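Local coordinates for heat shock protein-related protein (Deinococcus radiodurans, PDB 4FEI) that probably acts as a small heat shock protein, a chaperone of the stress response that holds unfolding proteins, of which this chain is the alpha-crystallin domain, at residues L34-G39 with V89-L94; G45-T50 with S56-G61. All blocks are in the same frame, centred on the assembly; numbering follows the deposited sequence.

Contact 1. Residues L34-G39 with V89-L94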
ATOM      1  N   LEU A  34      -3.980  17.386  -3.116  1.00 18.13           N
ATOM      2  CA  LEU A  34      -4.541  17.044  -4.423  1.00 18.44           C
ATOM      3  C   LEU A  34      -4.912  18.350  -5.144  1.00 18.94           C
ATOM      4  O   LEU A  34      -5.634  19.182  -4.599  1.00 19.19           O
ATOM      5  CB  LEU A  34      -5.815  16.212  -4.253  1.00 18.61           C
ATOM      6  CG  LEU A  34      -5.936  14.697  -4.047  1.00 19.93           C
ATOM      7  CD1 LEU A  34      -5.369  13.964  -5.261  1.00 20.45           C
ATOM      8  CD2 LEU A  34      -5.296  14.208  -2.796  1.00 21.86           C
ATOM      9  N   ALA A  35      -4.407  18.532  -6.358  1.00 25.03           N
ATOM     10  CA  ALA A  35      -4.675  19.741  -7.142  1.00 27.63           C
ATOM     11  C   ALA A  35      -4.906  19.393  -8.614  1.00 26.73           C
ATOM     12  O   ALA A  35      -4.159  18.632  -9.205  1.00 24.22           O
ATOM     13  CB  ALA A  35      -3.525  20.781  -6.990  1.00 27.89           C
ATOM     14  N   GLU A  36      -5.945  19.962  -9.200  1.00 29.49           N
ATOM     15  CA  GLU A  36      -6.228  19.715 -10.599  1.00 30.25           C
ATOM     16  C   GLU A  36      -6.008  20.980 -11.421  1.00 34.34           C
ATOM     17  O   GLU A  36      -6.626  21.997 -11.176  1.00 38.18           O
ATOM     18  CB  GLU A  36      -7.628  19.094 -10.796  1.00 30.94           C
ATOM     19  CG  GLU A  36      -8.792  19.920 -10.293  1.00 36.36           C
ATOM     20  CD  GLU A  36     -10.154  19.253 -10.450  1.00 39.62           C
ATOM     21  OE1 GLU A  36     -10.441  18.718 -11.556  1.00 39.89           O
ATOM     22  OE2 GLU A  36     -10.951  19.305  -9.466  1.00 44.57           O
ATOM     23  N   ASP A  37      -5.069  20.918 -12.355  1.00 35.36           N
ATOM     24  CA  ASP A  37      -4.736  22.050 -13.203  1.00 41.70           C
ATOM     25  C   ASP A  37      -5.096  21.614 -14.592  1.00 41.92           C
ATOM     26  O   ASP A  37      -4.274  20.945 -15.263  1.00 41.88           O
ATOM     27  CB  ASP A  37      -3.237  22.420 -13.107  1.00 44.47           C
ATOM     28  CG  ASP A  37      -2.871  23.668 -13.938  1.00 54.65           C
ATOM     29  OD1 ASP A  37      -2.958  23.591 -15.190  1.00 60.77           O
ATOM     30  OD2 ASP A  37      -2.484  24.730 -13.357  1.00 61.11           O
ATOM     31  N   GLY A  38      -6.335  21.952 -14.987  1.00 42.82           N
ATOM     32  CA  GLY A  38      -6.933  21.522 -16.265  1.00 42.13           C
ATOM     33  C   GLY A  38      -7.021  19.995 -16.472  1.00 37.33           C
ATOM     34  O   GLY A  38      -7.944  19.356 -15.964  1.00 35.97           O
ATOM     35  N   GLY A  39      -6.064  19.438 -17.235  1.00 36.40           N
ATOM     36  CA  GLY A  39      -6.067  18.037 -17.641  1.00 33.39           C
ATOM     37  C   GLY A  39      -5.036  17.170 -16.922  1.00 31.56           C
ATOM     38  O   GLY A  39      -4.660  16.106 -17.423  1.00 32.05           O
ATOM     39  N   VAL A  89      -9.879   8.908  -5.524  1.00 23.03           N
ATOM     40  CA  VAL A  89     -10.283  10.230  -5.944  1.00 23.57           C
ATOM     41  C   VAL A  89     -11.285  10.145  -7.106  1.00 23.88           C
ATOM     42  O   VAL A  89     -10.967   9.644  -8.162  1.00 23.27           O
ATOM     43  CB  VAL A  89      -9.051  11.110  -6.408  1.00 23.48           C
ATOM     44  CG1 VAL A  89      -9.471  12.625  -6.554  1.00 23.45           C
ATOM     45  CG2 VAL A  89      -7.827  10.912  -5.482  1.00 22.83           C
ATOM     46  N   ARG A  90     -12.474  10.693  -6.917  1.00 27.52           N
ATOM     47  CA  ARG A  90     -13.548  10.563  -7.863  1.00 26.41           C
ATOM     48  C   ARG A  90     -13.854  11.906  -8.582  1.00 23.93           C
ATOM     49  O   ARG A  90     -14.001  12.955  -7.933  1.00 23.93           O
ATOM     50  CB  ARG A  90     -14.770  10.066  -7.104  1.00 28.94           C
ATOM     51  CG  ARG A  90     -15.842   9.505  -7.962  1.00 29.56           C
ATOM     52  CD  ARG A  90     -16.651   8.471  -7.159  1.00 35.57           C
ATOM     53  NE  ARG A  90     -17.453   7.654  -8.059  1.00 36.09           N
ATOM     54  CZ  ARG A  90     -18.131   6.580  -7.688  1.00 40.69           C
ATOM     55  NH1 ARG A  90     -18.827   5.907  -8.594  1.00 40.91           N
ATOM     56  NH2 ARG A  90     -18.106   6.171  -6.415  1.00 47.47           N
ATOM     57  N   PHE A  91     -13.969  11.853  -9.911  1.00 21.08           N
ATOM     58  CA  PHE A  91     -14.232  13.025 -10.708  1.00 20.52           C
ATOM     59  C   PHE A  91     -15.430  12.714 -11.595  1.00 20.63           C
ATOM     60  O   PHE A  91     -15.593  11.559 -12.064  1.00 21.00           O
ATOM     61  CB  PHE A  91     -13.045  13.374 -11.629  1.00 19.49           C
ATOM     62  CG  PHE A  91     -11.751  13.662 -10.918  1.00 19.55           C
ATOM     63  CD1 PHE A  91     -11.427  14.954 -10.551  1.00 19.08           C
ATOM     64  CD2 PHE A  91     -10.834  12.626 -10.630  1.00 21.04           C
ATOM     65  CE1 PHE A  91     -10.216  15.241  -9.893  1.00 18.94           C
ATOM     66  CE2 PHE A  91      -9.642  12.888  -9.972  1.00 20.89           C
ATOM     67  CZ  PHE A  91      -9.334  14.218  -9.610  1.00 20.52           C
ATOM     68  N   GLU A  92     -16.268  13.712 -11.867  1.00 21.29           N
ATOM     69  CA  GLU A  92     -17.360  13.469 -12.787  1.00 21.88           C
ATOM     70  C   GLU A  92     -16.932  13.787 -14.201  1.00 21.51           C
ATOM     71  O   GLU A  92     -16.319  14.807 -14.445  1.00 23.04           O
ATOM     72  CB  GLU A  92     -18.687  14.152 -12.376  1.00 23.79           C
ATOM     73  CG  GLU A  92     -18.658  15.592 -12.216  1.00 27.02           C
ATOM     74  CD  GLU A  92     -20.003  16.154 -11.734  1.00 33.55           C
ATOM     75  OE1 GLU A  92     -21.021  16.004 -12.467  1.00 36.80           O
ATOM     76  OE2 GLU A  92     -20.021  16.775 -10.637  1.00 35.18           O
ATOM     77  N   LYS A  93     -17.230  12.880 -15.124  1.00 21.49           N
ATOM     78  CA  LYS A  93     -16.854  13.017 -16.524  1.00 22.06           C
ATOM     79  C   LYS A  93     -17.677  14.094 -17.223  1.00 24.50           C
ATOM     80  O   LYS A  93     -18.822  14.369 -16.872  1.00 25.41           O
ATOM     81  CB  LYS A  93     -17.020  11.675 -17.243  1.00 21.78           C
ATOM     82  CG  LYS A  93     -15.885  10.693 -16.956  1.00 22.27           C
ATOM     83  CD  LYS A  93     -16.312   9.227 -17.013  1.00 22.56           C
ATOM     84  CE  LYS A  93     -16.495   8.723 -18.417  1.00 23.56           C
ATOM     85  NZ  LYS A  93     -16.608   7.202 -18.370  1.00 23.81           N
ATOM     86  N   LEU A  94     -17.044  14.725 -18.204  1.00 26.95           N
ATOM     87  CA  LEU A  94     -17.682  15.673 -19.098  1.00 30.36           C
ATOM     88  C   LEU A  94     -18.724  14.979 -20.008  1.00 31.32           C
ATOM     89  O   LEU A  94     -19.792  15.518 -20.272  1.00 33.57           O
ATOM     90  CB  LEU A  94     -16.598  16.291 -19.963  1.00 32.55           C
ATOM     91  CG  LEU A  94     -16.673  17.782 -20.184  1.00 37.43           C
ATOM     92  CD1 LEU A  94     -16.213  18.457 -18.916  1.00 36.01           C
ATOM     93  CD2 LEU A  94     -15.814  18.202 -21.415  1.00 43.85           C
TER

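Contact 2. Residues G45-T50 with S56-G61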
ATOM      1  N   GLY A  45       2.235  13.688  -1.068  1.00 22.18           N
ATOM      2  CA  GLY A  45       2.102  13.305   0.329  1.00 24.06           C
ATOM      3  C   GLY A  45       3.398  12.727   0.840  1.00 25.50           C
ATOM      4  O   GLY A  45       4.426  12.821   0.167  1.00 25.17           O
ATOM      5  N   GLU A  46       3.348  12.073   2.016  1.00 20.15           N
ATOM      6  CA  GLU A  46       4.547  11.604   2.664  1.00 20.57           C
ATOM      7  C   GLU A  46       4.253  10.423   3.581  1.00 19.44           C
ATOM      8  O   GLU A  46       3.172  10.331   4.163  1.00 19.94           O
ATOM      9  CB  GLU A  46       5.131  12.755   3.480  1.00 23.89           C
ATOM     10  CG  GLU A  46       6.430  12.451   4.204  1.00 26.90           C
ATOM     11  CD  GLU A  46       6.939  13.606   5.040  1.00 33.53           C
ATOM     12  OE1 GLU A  46       8.058  13.501   5.622  1.00 39.96           O
ATOM     13  OE2 GLU A  46       6.239  14.614   5.133  1.00 37.47           O
ATOM     14  N   ARG A  47       5.229   9.528   3.730  1.00 18.93           N
ATOM     15  CA  ARG A  47       5.218   8.589   4.838  1.00 19.54           C
ATOM     16  C   ARG A  47       6.596   8.538   5.512  1.00 20.57           C
ATOM     17  O   ARG A  47       7.611   8.645   4.836  1.00 20.39           O
ATOM     18  CB  ARG A  47       4.681   7.198   4.442  1.00 18.65           C
ATOM     19  CG  ARG A  47       5.657   6.267   3.764  1.00 18.35           C
ATOM     20  CD  ARG A  47       5.028   4.870   3.722  1.00 19.98           C
ATOM     21  NE  ARG A  47       5.715   3.905   2.879  1.00 20.76           N
ATOM     22  CZ  ARG A  47       5.285   2.655   2.668  1.00 24.94           C
ATOM     23  NH1 ARG A  47       4.191   2.207   3.279  1.00 26.42           N
ATOM     24  NH2 ARG A  47       5.976   1.814   1.894  1.00 27.87           N
ATOM     25  N   PRO A  48       6.618   8.387   6.853  1.00 22.75           N
ATOM     26  CA  PRO A  48       7.892   8.349   7.576  1.00 24.60           C
ATOM     27  C   PRO A  48       8.760   7.141   7.185  1.00 22.90           C
ATOM     28  O   PRO A  48       8.240   6.067   6.841  1.00 22.21           O
ATOM     29  CB  PRO A  48       7.465   8.262   9.069  1.00 27.95           C
ATOM     30  CG  PRO A  48       6.087   7.678   9.056  1.00 27.58           C
ATOM     31  CD  PRO A  48       5.457   8.218   7.753  1.00 24.93           C
ATOM     32  N   GLY A  49      10.072   7.310   7.241  1.00 24.27           N
ATOM     33  CA  GLY A  49      10.974   6.185   7.107  1.00 23.50           C
ATOM     34  C   GLY A  49      10.891   5.281   8.327  1.00 24.46           C
ATOM     35  O   GLY A  49      10.733   5.729   9.471  1.00 26.76           O
ATOM     36  N   THR A  50      11.041   3.991   8.107  1.00 23.79           N
ATOM     37  CA  THR A  50      11.007   3.035   9.222  1.00 24.98           C
ATOM     38  C   THR A  50      12.337   3.033   9.953  1.00 26.21           C
ATOM     39  O   THR A  50      13.402   3.027   9.307  1.00 26.96           O
ATOM     40  CB  THR A  50      10.651   1.657   8.698  1.00 24.86           C
ATOM     41  OG1 THR A  50       9.512   1.788   7.836  1.00 26.10           O
ATOM     42  CG2 THR A  50      10.305   0.731   9.811  1.00 28.85           C
ATOM     43  N   SER A  56      15.351  -3.802   3.902  1.00 20.20           N
ATOM     44  CA  SER A  56      14.354  -2.848   3.394  1.00 19.15           C
ATOM     45  C   SER A  56      13.989  -3.112   1.931  1.00 18.71           C
ATOM     46  O   SER A  56      14.884  -3.203   1.075  1.00 19.47           O
ATOM     47  CB  SER A  56      14.897  -1.414   3.557  1.00 19.54           C
ATOM     48  OG  SER A  56      13.949  -0.450   3.166  1.00 20.14           O
ATOM     49  N   GLU A  57      12.690  -3.232   1.643  1.00 17.84           N
ATOM     50  CA  GLU A  57      12.171  -3.214   0.251  1.00 17.24           C
ATOM     51  C   GLU A  57      11.196  -2.030   0.061  1.00 16.57           C
ATOM     52  O   GLU A  57      10.989  -1.545  -1.075  1.00 17.28           O
ATOM     53  CB  GLU A  57      11.421  -4.508  -0.075  1.00 17.42           C
ATOM     54  CG  GLU A  57      12.238  -5.774  -0.056  1.00 18.37           C
ATOM     55  CD  GLU A  57      11.356  -7.026  -0.225  1.00 20.01           C
ATOM     56  OE1 GLU A  57      10.144  -6.870  -0.503  1.00 20.09           O
ATOM     57  OE2 GLU A  57      11.864  -8.181  -0.074  1.00 23.26           O
ATOM     58  N   ARG A  58      10.621  -1.561   1.168  1.00 15.66           N
ATOM     59  CA  ARG A  58       9.529  -0.608   1.138  1.00 15.39           C
ATOM     60  C   ARG A  58      10.022   0.804   0.901  1.00 15.29           C
ATOM     61  O   ARG A  58      11.021   1.217   1.498  1.00 15.95           O
ATOM     62  CB  ARG A  58       8.769  -0.651   2.463  1.00 15.24           C
ATOM     63  CG  ARG A  58       8.080  -2.016   2.800  1.00 15.24           C
ATOM     64  CD  ARG A  58       6.983  -1.817   3.818  1.00 16.20           C
ATOM     65  NE  ARG A  58       7.469  -0.930   4.873  1.00 17.36           N
ATOM     66  CZ  ARG A  58       6.708  -0.138   5.624  1.00 17.66           C
ATOM     67  NH1 ARG A  58       7.286   0.621   6.553  1.00 19.19           N
ATOM     68  NH2 ARG A  58       5.385  -0.107   5.458  1.00 19.18           N
ATOM     69  N   PRO A  59       9.305   1.576   0.044  1.00 15.11           N
ATOM     70  CA  PRO A  59       9.637   3.005  -0.183  1.00 14.84           C
ATOM     71  C   PRO A  59       9.274   3.903   1.004  1.00 15.25           C
ATOM     72  O   PRO A  59       8.316   3.597   1.711  1.00 15.41           O
ATOM     73  CB  PRO A  59       8.754   3.393  -1.373  1.00 15.11           C
ATOM     74  CG  PRO A  59       7.962   2.177  -1.770  1.00 14.82           C
ATOM     75  CD  PRO A  59       8.080   1.165  -0.683  1.00 14.77           C
ATOM     76  N   SER A  60      10.002   5.021   1.180  1.00 15.92           N
ATOM     77  CA  SER A  60       9.766   5.986   2.262  1.00 16.89           C
ATOM     78  C   SER A  60       9.787   7.403   1.733  1.00 17.37           C
ATOM     79  O   SER A  60      10.323   7.659   0.662  1.00 17.16           O
ATOM     80  CB  SER A  60      10.905   5.932   3.303  1.00 17.56           C
ATOM     81  OG  SER A  60      10.786   4.767   4.053  1.00 21.44           O
ATOM     82  N   GLY A  61       9.307   8.333   2.566  1.00 18.42           N
ATOM     83  CA  GLY A  61       9.485   9.757   2.358  1.00 19.28           C
ATOM     84  C   GLY A  61       8.365  10.348   1.516  1.00 19.04           C
ATOM     85  O   GLY A  61       7.277   9.768   1.422  1.00 18.40           O
TER
HETATM   86  O   HOH W   1      11.877   3.115   5.432  1.00 27.45           O

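Contact 1. Residues L34-G39 with V89-L94
L34 and V89 meet through single methyl groups: CD1 of L34 lies 3.9 Å from CG2 of V89, an apolar contact between two side chains that pass one another, each running toward the other's strand. V89 has CG1 anti to its backbone N (chi1 -167°), which leaves CG2 as the branch that reaches L34. Both residues point toward the facing strand, V89 from a buried place and L34 from a partly exposed one.

Strands 33-37 and 86-92 belong to the two different antiparallel sheets of the alpha-crystallin domain, an immunoglobulin-like beta sandwich. The contact therefore spans the space between the sheets, with the CA atoms of L34 and V89 still 9.0 Å apart. L41 and V43 of strand 40-47 pack against L34, L20 of strand 17-23 touches V89, and L41 also reaches F91.

The second kind of contact sets a carboxylate against a ring. OE1 of E36 comes to 3.9 Å from CE1 of F91, approaching obliquely with the carboxylate and ring planes 76° apart. Extended beyond CG, the E36 chain carries its charged end across to the ring of F91, whose other neighbours include F69 in an edge-to-face pair and V73.

Contact 2. Residues G45-T50 with S56-G61
R47 grips the carbonyl oxygen of P59 side-on with two guanidinium nitrogens: NE and NH2 of R47 each stand 2.9 Å from P59 O, which lies near the guanidinium plane. The NH2 bond falls on a lone pair, while NE is tilted from the carbonyl plane. Extended from CG to NE, the side chain runs out to this oxygen, and P59 CD packs 3.4 Å from R47 NH2. R58 CZ lies over one face of the R47 guanidinium, offset toward the rim, with the two planes 46° apart. R47 NH2 and R58 NH2 also form salt bridges to D23 of the second subunit, whose carboxylate probably offsets the closeness of the two arginines, R47 NH1 being 3.4 Å from R58 NH2. R58 NE bridges to D10 of the second subunit, and R47 makes a cation-pi contact with W5. An alanine at R47 is likely to leave P59 O without both donors and D23 of the second subunit with one positive partner fewer.

The backbones of R47 and G61 form an antiparallel hydrogen-bonded pair, R47 N to G61 O at 3.1 Å and G61 N to R47 O at 2.9 Å. This pair lies at the end of strand 40-47, where the alpha-crystallin domain joins its partner in the dimer; S56 extends a sheet into that chain.

R58, bent at chi3 (-44°), turns NH1 to T50 OG1 in a weak bond of 2.8 Å. S60 OG lies 3.4 Å from G49 CA, and a water accepts from T50 N.

In the fold
Both contacts draw on one sheet, since strands 33-37 and 40-47 are neighbours in it, yet their centres lie about 27 Å apart on opposite sides of the chain's centre. Contact 1 joins this sheet to the other sheet of the sandwich, through side chains alone: a methyl contact and a carboxylate beside a ring, partly buried between the sheets. Contact 2 lies farther out, its centre about 16 Å from the chain's centre against about 11 Å for contact 1, and mixes buried arginines with exposed loop residues. Its backbone pairing and arginine bonds are polar, and several of its charges find partners on the second subunit, whereas no other chain of the assembly touches the segments of contact 1.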